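Local coordinates for protein branched-chain-amino-acid aminotransferase (Pseudomonas aeruginosa, PDB 6NST) that probably catalyses the reversible, pyridoxal-phosphate-dependent transfer of the amino group between leucine, isoleucine or valine and 2-oxoglutarate, at residues T221-T224 with I225-A229; L284-A287 with Y288-V292; E297-A300 with E301-T304. The protein carries 1 engineered substitution. One frame throughout, in Å; residues are numbered along the deposited sequence.

Interaction 1 (T221-T224 with I225-A229). With SO4 (sulfate ion), chain G.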
ATOM      1  N   THR A 221      18.745 -20.105  12.316  1.00 22.01           N
ATOM      2  CA  THR A 221      20.019 -20.158  11.608  1.00 21.31           C
ATOM      3  C   THR A 221      20.525 -18.757  11.295  1.00 29.56           C
ATOM      4  O   THR A 221      21.733 -18.496  11.347  1.00 25.80           O
ATOM      5  CB  THR A 221      19.878 -20.971  10.322  1.00 27.69           C
ATOM      6  OG1 THR A 221      19.238 -22.220  10.612  1.00 30.22           O
ATOM      7  CG2 THR A 221      21.245 -21.240   9.705  1.00 30.79           C
ATOM      8  N   ARG A 222      19.614 -17.844  10.956  1.00 24.95           N
ATOM      9  CA  ARG A 222      19.989 -16.445  10.797  1.00 26.32           C
ATOM     10  C   ARG A 222      20.568 -15.886  12.090  1.00 30.70           C
ATOM     11  O   ARG A 222      21.557 -15.147  12.067  1.00 35.91           O
ATOM     12  CB  ARG A 222      18.773 -15.633  10.352  1.00 20.87           C
ATOM     13  CG  ARG A 222      18.984 -14.133  10.339  1.00 15.99           C
ATOM     14  CD  ARG A 222      17.660 -13.408  10.138  1.00 26.71           C
ATOM     15  NE  ARG A 222      17.844 -11.971   9.972  1.00 24.06           N
ATOM     16  CZ  ARG A 222      17.936 -11.110  10.979  1.00 22.48           C
ATOM     17  NH1 ARG A 222      17.863 -11.537  12.233  1.00 16.93           N
ATOM     18  NH2 ARG A 222      18.103  -9.818  10.728  1.00 23.97           N
ATOM     19  N   ASN A 223      19.974 -16.246  13.231  1.00 27.91           N
ATOM     20  CA  ASN A 223      20.469 -15.753  14.513  1.00 33.55           C
ATOM     21  C   ASN A 223      21.848 -16.319  14.830  1.00 31.09           C
ATOM     22  O   ASN A 223      22.684 -15.630  15.426  1.00 31.87           O
ATOM     23  CB  ASN A 223      19.480 -16.095  15.627  1.00 37.60           C
ATOM     24  CG  ASN A 223      19.930 -15.585  16.983  1.00 46.14           C
ATOM     25  OD1 ASN A 223      20.714 -16.234  17.675  1.00 54.89           O
ATOM     26  ND2 ASN A 223      19.432 -14.416  17.369  1.00 44.95           N
ATOM     27  N   THR A 224      22.102 -17.574  14.449  1.00 28.87           N
ATOM     28  CA  THR A 224      23.423 -18.153  14.673  1.00 25.85           C
ATOM     29  C   THR A 224      24.477 -17.469  13.813  1.00 24.92           C
ATOM     30  O   THR A 224      25.616 -17.276  14.255  1.00 33.10           O
ATOM     31  CB  THR A 224      23.405 -19.656  14.389  1.00 27.33           C
ATOM     32  OG1 THR A 224      23.122 -19.879  13.004  1.00 59.99           O
ATOM     33  CG2 THR A 224      22.350 -20.345  15.229  1.00 16.97           C
ATOM     34  N   ILE A 225      24.118 -17.096  12.582  1.00 28.86           N
ATOM     35  CA  ILE A 225      25.079 -16.434  11.706  1.00 24.38           C
ATOM     36  C   ILE A 225      25.429 -15.052  12.248  1.00 18.34           C
ATOM     37  O   ILE A 225      26.589 -14.627  12.189  1.00 29.96           O
ATOM     38  CB  ILE A 225      24.541 -16.374  10.262  1.00 23.43           C
ATOM     39  CG1 ILE A 225      25.090 -17.540   9.435  1.00 26.47           C
ATOM     40  CG2 ILE A 225      24.918 -15.062   9.592  1.00 32.65           C
ATOM     41  CD1 ILE A 225      24.703 -18.908   9.941  1.00 30.83           C
ATOM     42  N   LEU A 226      24.444 -14.337  12.803  1.00 28.40           N
ATOM     43  CA  LEU A 226      24.739 -13.056  13.441  1.00 29.94           C
ATOM     44  C   LEU A 226      25.728 -13.235  14.585  1.00 29.97           C
ATOM     45  O   LEU A 226      26.620 -12.402  14.785  1.00 40.47           O
ATOM     46  CB  LEU A 226      23.456 -12.397  13.958  1.00 35.11           C
ATOM     47  CG  LEU A 226      22.224 -12.229  13.059  1.00 39.01           C
ATOM     48  CD1 LEU A 226      21.263 -11.208  13.658  1.00 27.35           C
ATOM     49  CD2 LEU A 226      22.592 -11.853  11.636  1.00 34.15           C
ATOM     50  N   THR A 227      25.586 -14.323  15.346  1.00 24.84           N
ATOM     51  CA  THR A 227      26.540 -14.630  16.406  1.00 25.67           C
ATOM     52  C   THR A 227      27.904 -14.989  15.829  1.00 27.13           C
ATOM     53  O   THR A 227      28.936 -14.483  16.283  1.00 25.47           O
ATOM     54  CB  THR A 227      26.010 -15.776  17.269  1.00 27.91           C
ATOM     55  OG1 THR A 227      24.752 -15.402  17.846  1.00 28.15           O
ATOM     56  CG2 THR A 227      26.998 -16.113  18.376  1.00 29.77           C
ATOM     57  N   LEU A 228      27.925 -15.864  14.818  1.00 28.35           N
ATOM     58  CA  LEU A 228      29.191 -16.291  14.232  1.00 36.97           C
ATOM     59  C   LEU A 228      29.882 -15.146  13.500  1.00 36.07           C
ATOM     60  O   LEU A 228      31.110 -15.021  13.558  1.00 38.73           O
ATOM     61  CB  LEU A 228      28.964 -17.470  13.286  1.00 36.92           C
ATOM     62  CG  LEU A 228      28.539 -18.800  13.914  1.00 31.66           C
ATOM     63  CD1 LEU A 228      28.298 -19.843  12.834  1.00 30.01           C
ATOM     64  CD2 LEU A 228      29.579 -19.291  14.911  1.00 28.06           C
ATOM     65  N   ALA A 229      29.114 -14.304  12.802  1.00 27.41           N
ATOM     66  CA  ALA A 229      29.717 -13.167  12.114  1.00 31.75           C
ATOM     67  C   ALA A 229      30.380 -12.218  13.102  1.00 28.84           C
ATOM     68  O   ALA A 229      31.469 -11.695  12.838  1.00 29.93           O
ATOM     69  CB  ALA A 229      28.668 -12.430  11.281  1.00 26.88           C
TER
HETATM   70  S   SO4 G 401      15.318 -21.513  10.445  1.00 38.28           S
HETATM   71  O1  SO4 G 401      14.870 -21.178  11.793  1.00 28.02           O
HETATM   72  O2  SO4 G 401      15.040 -22.917  10.175  1.00 28.19           O
HETATM   73  O3  SO4 G 401      14.614 -20.681   9.470  1.00 40.30           O
HETATM   74  O4  SO4 G 401      16.755 -21.274  10.341  1.00 28.93           O

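Interaction 2 (L284-A287 with Y288-V292)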
ATOM      1  N   LEU A 284      31.859 -18.271   6.860  1.00 22.96           N
ATOM      2  CA  LEU A 284      30.661 -18.435   7.678  1.00 16.65           C
ATOM      3  C   LEU A 284      30.056 -19.821   7.497  1.00 21.61           C
ATOM      4  O   LEU A 284      29.553 -20.418   8.458  1.00 19.13           O
ATOM      5  CB  LEU A 284      29.639 -17.349   7.342  1.00 20.72           C
ATOM      6  CG  LEU A 284      30.075 -15.913   7.651  1.00 24.33           C
ATOM      7  CD1 LEU A 284      28.979 -14.923   7.288  1.00 17.08           C
ATOM      8  CD2 LEU A 284      30.466 -15.772   9.115  1.00 17.40           C
ATOM      9  N   GLN A 285      30.091 -20.348   6.271  1.00 26.77           N
ATOM     10  CA  GLN A 285      29.648 -21.720   6.045  1.00 26.40           C
ATOM     11  C   GLN A 285      30.516 -22.705   6.817  1.00 26.40           C
ATOM     12  O   GLN A 285      30.002 -23.638   7.445  1.00 24.26           O
ATOM     13  CB  GLN A 285      29.674 -22.034   4.550  1.00 20.57           C
ATOM     14  CG  GLN A 285      29.008 -23.340   4.168  1.00 25.66           C
ATOM     15  CD  GLN A 285      29.080 -23.604   2.680  1.00 35.10           C
ATOM     16  OE1 GLN A 285      30.148 -23.512   2.074  1.00 30.34           O
ATOM     17  NE2 GLN A 285      27.940 -23.928   2.077  1.00 35.41           N
ATOM     18  N   LYS A 286      31.835 -22.505   6.790  1.00 19.23           N
ATOM     19  CA  LYS A 286      32.735 -23.353   7.564  1.00 23.43           C
ATOM     20  C   LYS A 286      32.437 -23.244   9.053  1.00 28.06           C
ATOM     21  O   LYS A 286      32.350 -24.257   9.758  1.00 29.11           O
ATOM     22  CB  LYS A 286      34.186 -22.967   7.274  1.00 33.13           C
ATOM     23  CG  LYS A 286      35.215 -23.673   8.143  1.00 36.20           C
ATOM     24  CD  LYS A 286      35.425 -25.111   7.705  1.00 41.10           C
ATOM     25  CE  LYS A 286      36.582 -25.748   8.460  1.00 48.31           C
ATOM     26  NZ  LYS A 286      37.830 -24.943   8.336  1.00 48.50           N
ATOM     27  N   ALA A 287      32.270 -22.015   9.548  1.00 31.72           N
ATOM     28  CA  ALA A 287      32.016 -21.814  10.970  1.00 30.50           C
ATOM     29  C   ALA A 287      30.701 -22.455  11.397  1.00 27.08           C
ATOM     30  O   ALA A 287      30.607 -23.018  12.494  1.00 26.93           O
ATOM     31  CB  ALA A 287      32.016 -20.321  11.297  1.00 25.95           C
ATOM     32  N   TYR A 288      29.677 -22.389  10.545  1.00 26.51           N
ATOM     33  CA  TYR A 288      28.395 -22.982  10.910  1.00 22.57           C
ATOM     34  C   TYR A 288      28.467 -24.505  10.903  1.00 26.02           C
ATOM     35  O   TYR A 288      27.918 -25.161  11.796  1.00 23.41           O
ATOM     36  CB  TYR A 288      27.290 -22.490   9.973  1.00 16.86           C
ATOM     37  CG  TYR A 288      25.932 -23.068  10.305  1.00 16.68           C
ATOM     38  CD1 TYR A 288      25.167 -22.543  11.338  1.00 23.66           C
ATOM     39  CD2 TYR A 288      25.419 -24.144   9.590  1.00 30.49           C
ATOM     40  CE1 TYR A 288      23.926 -23.072  11.651  1.00 16.50           C
ATOM     41  CE2 TYR A 288      24.179 -24.679   9.893  1.00 22.60           C
ATOM     42  CZ  TYR A 288      23.438 -24.138  10.925  1.00 20.59           C
ATOM     43  OH  TYR A 288      22.205 -24.668  11.229  1.00 25.69           O
ATOM     44  N   PHE A 289      29.138 -25.087   9.905  1.00 27.02           N
ATOM     45  CA  PHE A 289      29.267 -26.540   9.855  1.00 28.94           C
ATOM     46  C   PHE A 289      30.129 -27.062  10.999  1.00 33.30           C
ATOM     47  O   PHE A 289      29.828 -28.111  11.579  1.00 25.22           O
ATOM     48  CB  PHE A 289      29.841 -26.974   8.507  1.00 32.11           C
ATOM     49  CG  PHE A 289      28.808 -27.121   7.427  1.00 58.39           C
ATOM     50  CD1 PHE A 289      28.335 -28.372   7.069  1.00 68.96           C
ATOM     51  CD2 PHE A 289      28.307 -26.009   6.772  1.00 63.77           C
ATOM     52  CE1 PHE A 289      27.386 -28.510   6.076  1.00 72.88           C
ATOM     53  CE2 PHE A 289      27.359 -26.139   5.779  1.00 63.56           C
ATOM     54  CZ  PHE A 289      26.899 -27.390   5.430  1.00 70.75           C
ATOM     55  N   ASP A 290      31.209 -26.348  11.334  1.00 31.99           N
ATOM     56  CA  ASP A 290      32.020 -26.735  12.483  1.00 36.98           C
ATOM     57  C   ASP A 290      31.218 -26.674  13.775  1.00 40.70           C
ATOM     58  O   ASP A 290      31.422 -27.498  14.676  1.00 35.13           O
ATOM     59  CB  ASP A 290      33.251 -25.835  12.590  1.00 36.24           C
ATOM     60  CG  ASP A 290      34.248 -26.072  11.475  1.00 33.64           C
ATOM     61  OD1 ASP A 290      34.099 -27.075  10.744  1.00 30.42           O
ATOM     62  OD2 ASP A 290      35.180 -25.251  11.331  1.00 28.83           O
ATOM     63  N   LEU A 291      30.300 -25.713  13.880  1.00 28.91           N
ATOM     64  CA  LEU A 291      29.524 -25.555  15.103  1.00 26.38           C
ATOM     65  C   LEU A 291      28.501 -26.675  15.258  1.00 29.52           C
ATOM     66  O   LEU A 291      28.412 -27.306  16.318  1.00 30.82           O
ATOM     67  CB  LEU A 291      28.836 -24.191  15.106  1.00 25.44           C
ATOM     68  CG  LEU A 291      27.997 -23.856  16.337  1.00 32.51           C
ATOM     69  CD1 LEU A 291      28.885 -23.693  17.561  1.00 31.75           C
ATOM     70  CD2 LEU A 291      27.172 -22.603  16.089  1.00 39.98           C
ATOM     71  N   VAL A 292      27.720 -26.940  14.208  1.00 24.01           N
ATOM     72  CA  VAL A 292      26.634 -27.908  14.335  1.00 33.33           C
ATOM     73  C   VAL A 292      27.170 -29.332  14.435  1.00 38.21           C
ATOM     74  O   VAL A 292      26.551 -30.188  15.078  1.00 39.52           O
ATOM     75  CB  VAL A 292      25.639 -27.757  13.166  1.00 29.37           C
ATOM     76  CG1 VAL A 292      25.074 -26.346  13.129  1.00 22.12           C
ATOM     77  CG2 VAL A 292      26.295 -28.112  11.839  1.00 27.82           C
TER

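Interaction 3 (E297-A300 with E301-T304)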
ATOM      1  N   GLU A 297      34.366 -26.982  19.850  1.00 58.79           N
ATOM      2  CA  GLU A 297      33.726 -27.239  21.134  1.00 63.61           C
ATOM      3  C   GLU A 297      33.005 -26.018  21.696  1.00 57.49           C
ATOM      4  O   GLU A 297      32.373 -26.126  22.752  1.00 55.68           O
ATOM      5  CB  GLU A 297      34.763 -27.745  22.141  1.00 73.30           C
ATOM      6  CG  GLU A 297      34.188 -28.635  23.232  1.00 78.57           C
ATOM      7  CD  GLU A 297      35.263 -29.271  24.086  1.00 79.05           C
ATOM      8  OE1 GLU A 297      36.456 -29.129  23.742  1.00 77.43           O
ATOM      9  OE2 GLU A 297      34.917 -29.913  25.099  1.00 79.48           O
ATOM     10  N   ALA A 298      33.073 -24.874  21.022  1.00 51.26           N
ATOM     11  CA  ALA A 298      32.389 -23.682  21.503  1.00 42.86           C
ATOM     12  C   ALA A 298      30.876 -23.855  21.420  1.00 35.70           C
ATOM     13  O   ALA A 298      30.361 -24.636  20.613  1.00 31.65           O
ATOM     14  CB  ALA A 298      32.820 -22.458  20.696  1.00 48.61           C
ATOM     15  N   HIS A 299      30.167 -23.111  22.272  1.00 22.77           N
ATOM     16  CA  HIS A 299      28.705 -23.136  22.345  1.00 35.49           C
ATOM     17  C   HIS A 299      28.190 -24.552  22.620  1.00 39.46           C
ATOM     18  O   HIS A 299      27.432 -25.135  21.838  1.00 27.47           O
ATOM     19  CB  HIS A 299      28.079 -22.564  21.066  1.00 29.82           C
ATOM     20  CG  HIS A 299      28.426 -21.130  20.807  1.00 39.24           C
ATOM     21  ND1 HIS A 299      27.750 -20.082  21.395  1.00 41.04           N
ATOM     22  CD2 HIS A 299      29.368 -20.571  20.011  1.00 41.89           C
ATOM     23  CE1 HIS A 299      28.266 -18.939  20.979  1.00 39.70           C
ATOM     24  NE2 HIS A 299      29.249 -19.207  20.138  1.00 40.48           N
ATOM     25  N   ALA A 300      28.616 -25.100  23.764  1.00 39.84           N
ATOM     26  CA  ALA A 300      28.223 -26.459  24.126  1.00 35.67           C
ATOM     27  C   ALA A 300      26.731 -26.560  24.416  1.00 41.20           C
ATOM     28  O   ALA A 300      26.129 -27.619  24.198  1.00 44.40           O
ATOM     29  CB  ALA A 300      29.029 -26.939  25.333  1.00 31.46           C
ATOM     30  N   GLU A 301      26.118 -25.479  24.904  1.00 37.95           N
ATOM     31  CA  GLU A 301      24.685 -25.482  25.173  1.00 31.17           C
ATOM     32  C   GLU A 301      23.849 -25.550  23.903  1.00 29.60           C
ATOM     33  O   GLU A 301      22.643 -25.808  23.990  1.00 37.28           O
ATOM     34  CB  GLU A 301      24.297 -24.242  25.983  1.00 42.93           C
ATOM     35  CG  GLU A 301      24.434 -22.919  25.234  1.00 50.40           C
ATOM     36  CD  GLU A 301      25.872 -22.443  25.117  1.00 57.74           C
ATOM     37  OE1 GLU A 301      26.767 -23.084  25.711  1.00 59.63           O
ATOM     38  OE2 GLU A 301      26.108 -21.427  24.430  1.00 59.23           O
ATOM     39  N   TRP A 302      24.447 -25.330  22.735  1.00 31.67           N
ATOM     40  CA  TRP A 302      23.732 -25.408  21.470  1.00 29.24           C
ATOM     41  C   TRP A 302      23.745 -26.808  20.867  1.00 27.97           C
ATOM     42  O   TRP A 302      23.128 -27.020  19.820  1.00 32.00           O
ATOM     43  CB  TRP A 302      24.321 -24.403  20.470  1.00 26.13           C
ATOM     44  CG  TRP A 302      23.986 -22.974  20.792  1.00 32.78           C
ATOM     45  CD1 TRP A 302      23.204 -22.526  21.820  1.00 31.62           C
ATOM     46  CD2 TRP A 302      24.418 -21.807  20.081  1.00 30.27           C
ATOM     47  NE1 TRP A 302      23.124 -21.156  21.793  1.00 23.32           N
ATOM     48  CE2 TRP A 302      23.860 -20.689  20.735  1.00 33.55           C
ATOM     49  CE3 TRP A 302      25.223 -21.599  18.956  1.00 30.20           C
ATOM     50  CZ2 TRP A 302      24.082 -19.382  20.301  1.00 26.62           C
ATOM     51  CZ3 TRP A 302      25.441 -20.300  18.528  1.00 20.56           C
ATOM     52  CH2 TRP A 302      24.873 -19.210  19.199  1.00 25.64           C
ATOM     53  N   ARG A 303      24.425 -27.763  21.497  1.00 22.41           N
ATOM     54  CA  ARG A 303      24.467 -29.149  21.035  1.00 27.33           C
ATOM     55  C   ARG A 303      23.991 -30.041  22.177  1.00 35.00           C
ATOM     56  O   ARG A 303      24.725 -30.276  23.141  1.00 34.20           O
ATOM     57  CB  ARG A 303      25.868 -29.535  20.573  1.00 31.43           C
ATOM     58  CG  ARG A 303      26.341 -28.786  19.340  1.00 37.44           C
ATOM     59  CD  ARG A 303      27.761 -29.180  18.973  1.00 40.24           C
ATOM     60  NE  ARG A 303      28.704 -28.837  20.032  1.00 36.25           N
ATOM     61  CZ  ARG A 303      29.305 -27.657  20.141  1.00 30.75           C
ATOM     62  NH1 ARG A 303      29.062 -26.705  19.251  1.00 21.90           N
ATOM     63  NH2 ARG A 303      30.150 -27.430  21.139  1.00 33.71           N
ATOM     64  N   THR A 304      22.761 -30.538  22.067  1.00 31.94           N
ATOM     65  CA  THR A 304      22.153 -31.375  23.095  1.00 32.71           C
ATOM     66  C   THR A 304      22.258 -32.831  22.657  1.00 31.92           C
ATOM     67  O   THR A 304      21.620 -33.238  21.680  1.00 23.32           O
ATOM     68  CB  THR A 304      20.700 -30.971  23.336  1.00 29.17           C
ATOM     69  OG1 THR A 304      20.652 -29.608  23.775  1.00 34.65           O
ATOM     70  CG2 THR A 304      20.065 -31.859  24.397  1.00 23.74           C
TER

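Interaction 1 (T221-T224 with I225-A229)
T221 and I225 lie side by side on one turn of an alpha-helix and, with T224, make its buried, closely packed flank. CD1 of I225 comes within 3.3 Å of T221 O and 3.6 Å of T224 OG1. With chi1 at 64°, T224 OG1 sits between its backbone N and carbonyl carbon, from where it donates to T221 O at 2.6 Å. I225 N reaches the same T221 O at 3.0 Å and from the same face of the carbonyl, so one oxygen serves two donors. At the helix start, T221 N and OG1 both donate to O4 of the sulfate, OG1 at 2.7 Å; threonine suits an anion site here because hydroxyl and amide can act together.

The looser side is that of N223 and T227, both partly exposed, where T227 N and OG1 approach N223 O from opposite faces, each at 3.2 Å. R222, by contrast, is buried and anchored: it passes L226, and its NH2 forms a salt bridge with E238 and a hydrogen bond to P211 O.

Helix 220-231 is the crossover of a beta-alpha-beta unit between strands 207-210 and 235-238, with F201 against I225 and L226, and Y288 of helix 279-292 against T221, T224, I225 and L228.

Interaction 2 (L284-A287 with Y288-V292)
The CG methylene of Q285 touches the rim of the F289 ring at CE2, 3.6 Å away, the two side chains running alongside each other one helical turn apart. The ring edge meets the backbone as well, CD2 of F289 standing 3.0 Å from Q285 O in the plane of the ring, where the weakly positive ring hydrogens point. On another side of the helix the K286 chain bends at chi2 and chi4 beside D290. Its CE comes within 3.2 Å of D290 OD2, yet NZ stays 4.0 Å from that oxygen, beyond a salt bridge, so the attraction between the opposite charges is probably modest.

Behind these pairs runs the i to i+4 ladder of an alpha-helix, with L284, Q285, K286 and A287 O accepting from Y288, F289, D290 and L291 N. The D290 N to K286 O bond, 2.9 Å long, is close to straight at 166°. The helix is amphipathic. K286 is exposed, as suits a long charged chain, whereas L284, Y288 and L291 are buried. With CG anti to the backbone N (chi1 -180°), the Y288 ring extends beside V292, whose CG1 lies 3.5 Å above one face, toward the rim, and it also packs on helix 220-231.

Farther out, the Q285 amide is fixed at both of its polar atoms, NE2 donating to the carbonyls of L136 and V261 and OE1 accepting from R277. F289 O takes a hydrogen bond from the S293 hydroxyl where the helix ends, and L291 and V292 rest on F53 of strand 51-53.

Interaction 3 (E297-A300 with E301-T304)
E297 approaches R303 through its backbone rather than its carboxylate. E297 O lies 3.0 Å from R303 NH2, at the edge of the guanidinium group and near its plane, while the glutamate side chain is poorly ordered and exposed.

At A298 the bonding is clear. Its carbonyl oxygen accepts from both terminal nitrogens of R303, NH1 at 2.8 Å and NH2 at 2.9 Å. The first arrives nearly in line with the C=O bond, the second from above the carbonyl plane. A bend at chi3 (-62°) turns the guanidinium back toward the A298 carbonyl to make this end-on grip.

H299 adopts the left-handed helical conformation (phi 57°), and its ring lies over the six-membered ring of W302 in an offset stack, centroids 4.1 Å apart and planes 14° from parallel. H299 O accepts from W302 N, and also lies over one face of the guanidinium. E301 folds back toward the same histidine, its OE2 3.7 Å from H299 ND1, at the ring edge. The imidazole NE2 is hydrogen-bonded to E231 of helix 220-231.

A300 closes the turn by its O accepting from R303 N at 3.2 Å, the i to i+3 spacing of a 3-10 turn, which leads directly into strand 303-305 beside strand 51-53.

Arginine suits this place because it can give two N-H groups to A298 O, while NH1 also donates to L291 O at the end of helix 279-292. For H299, two nearby carboxylates and a stacked indole would probably stabilise the protonated imidazole.

The three contacts follow one another along the chain and touch pairwise. Interactions 1 and 2, centres about 10 Å apart, meet through the Y288 ring, whose CE1 is 3.6 Å from T224 OG1. Interaction 3 is joined to interaction 2 by a probable hydrogen bond, R303 NH1 to L291 O at 3.1 Å, and by L291 CD2 packing on W302 CE3 at 3.6 Å; T227 CG2, 3.8 Å from W302 CH2, ties it to interaction 1. Interaction 1 lies nearest the active site, the T221 side chain about 8 Å from that of K160, the probable cofactor lysine; that of Y288 is about 11 Å away. The sulfate, also bound by R61, I220 and T257, is consistent with a pocket for the cofactor phosphate.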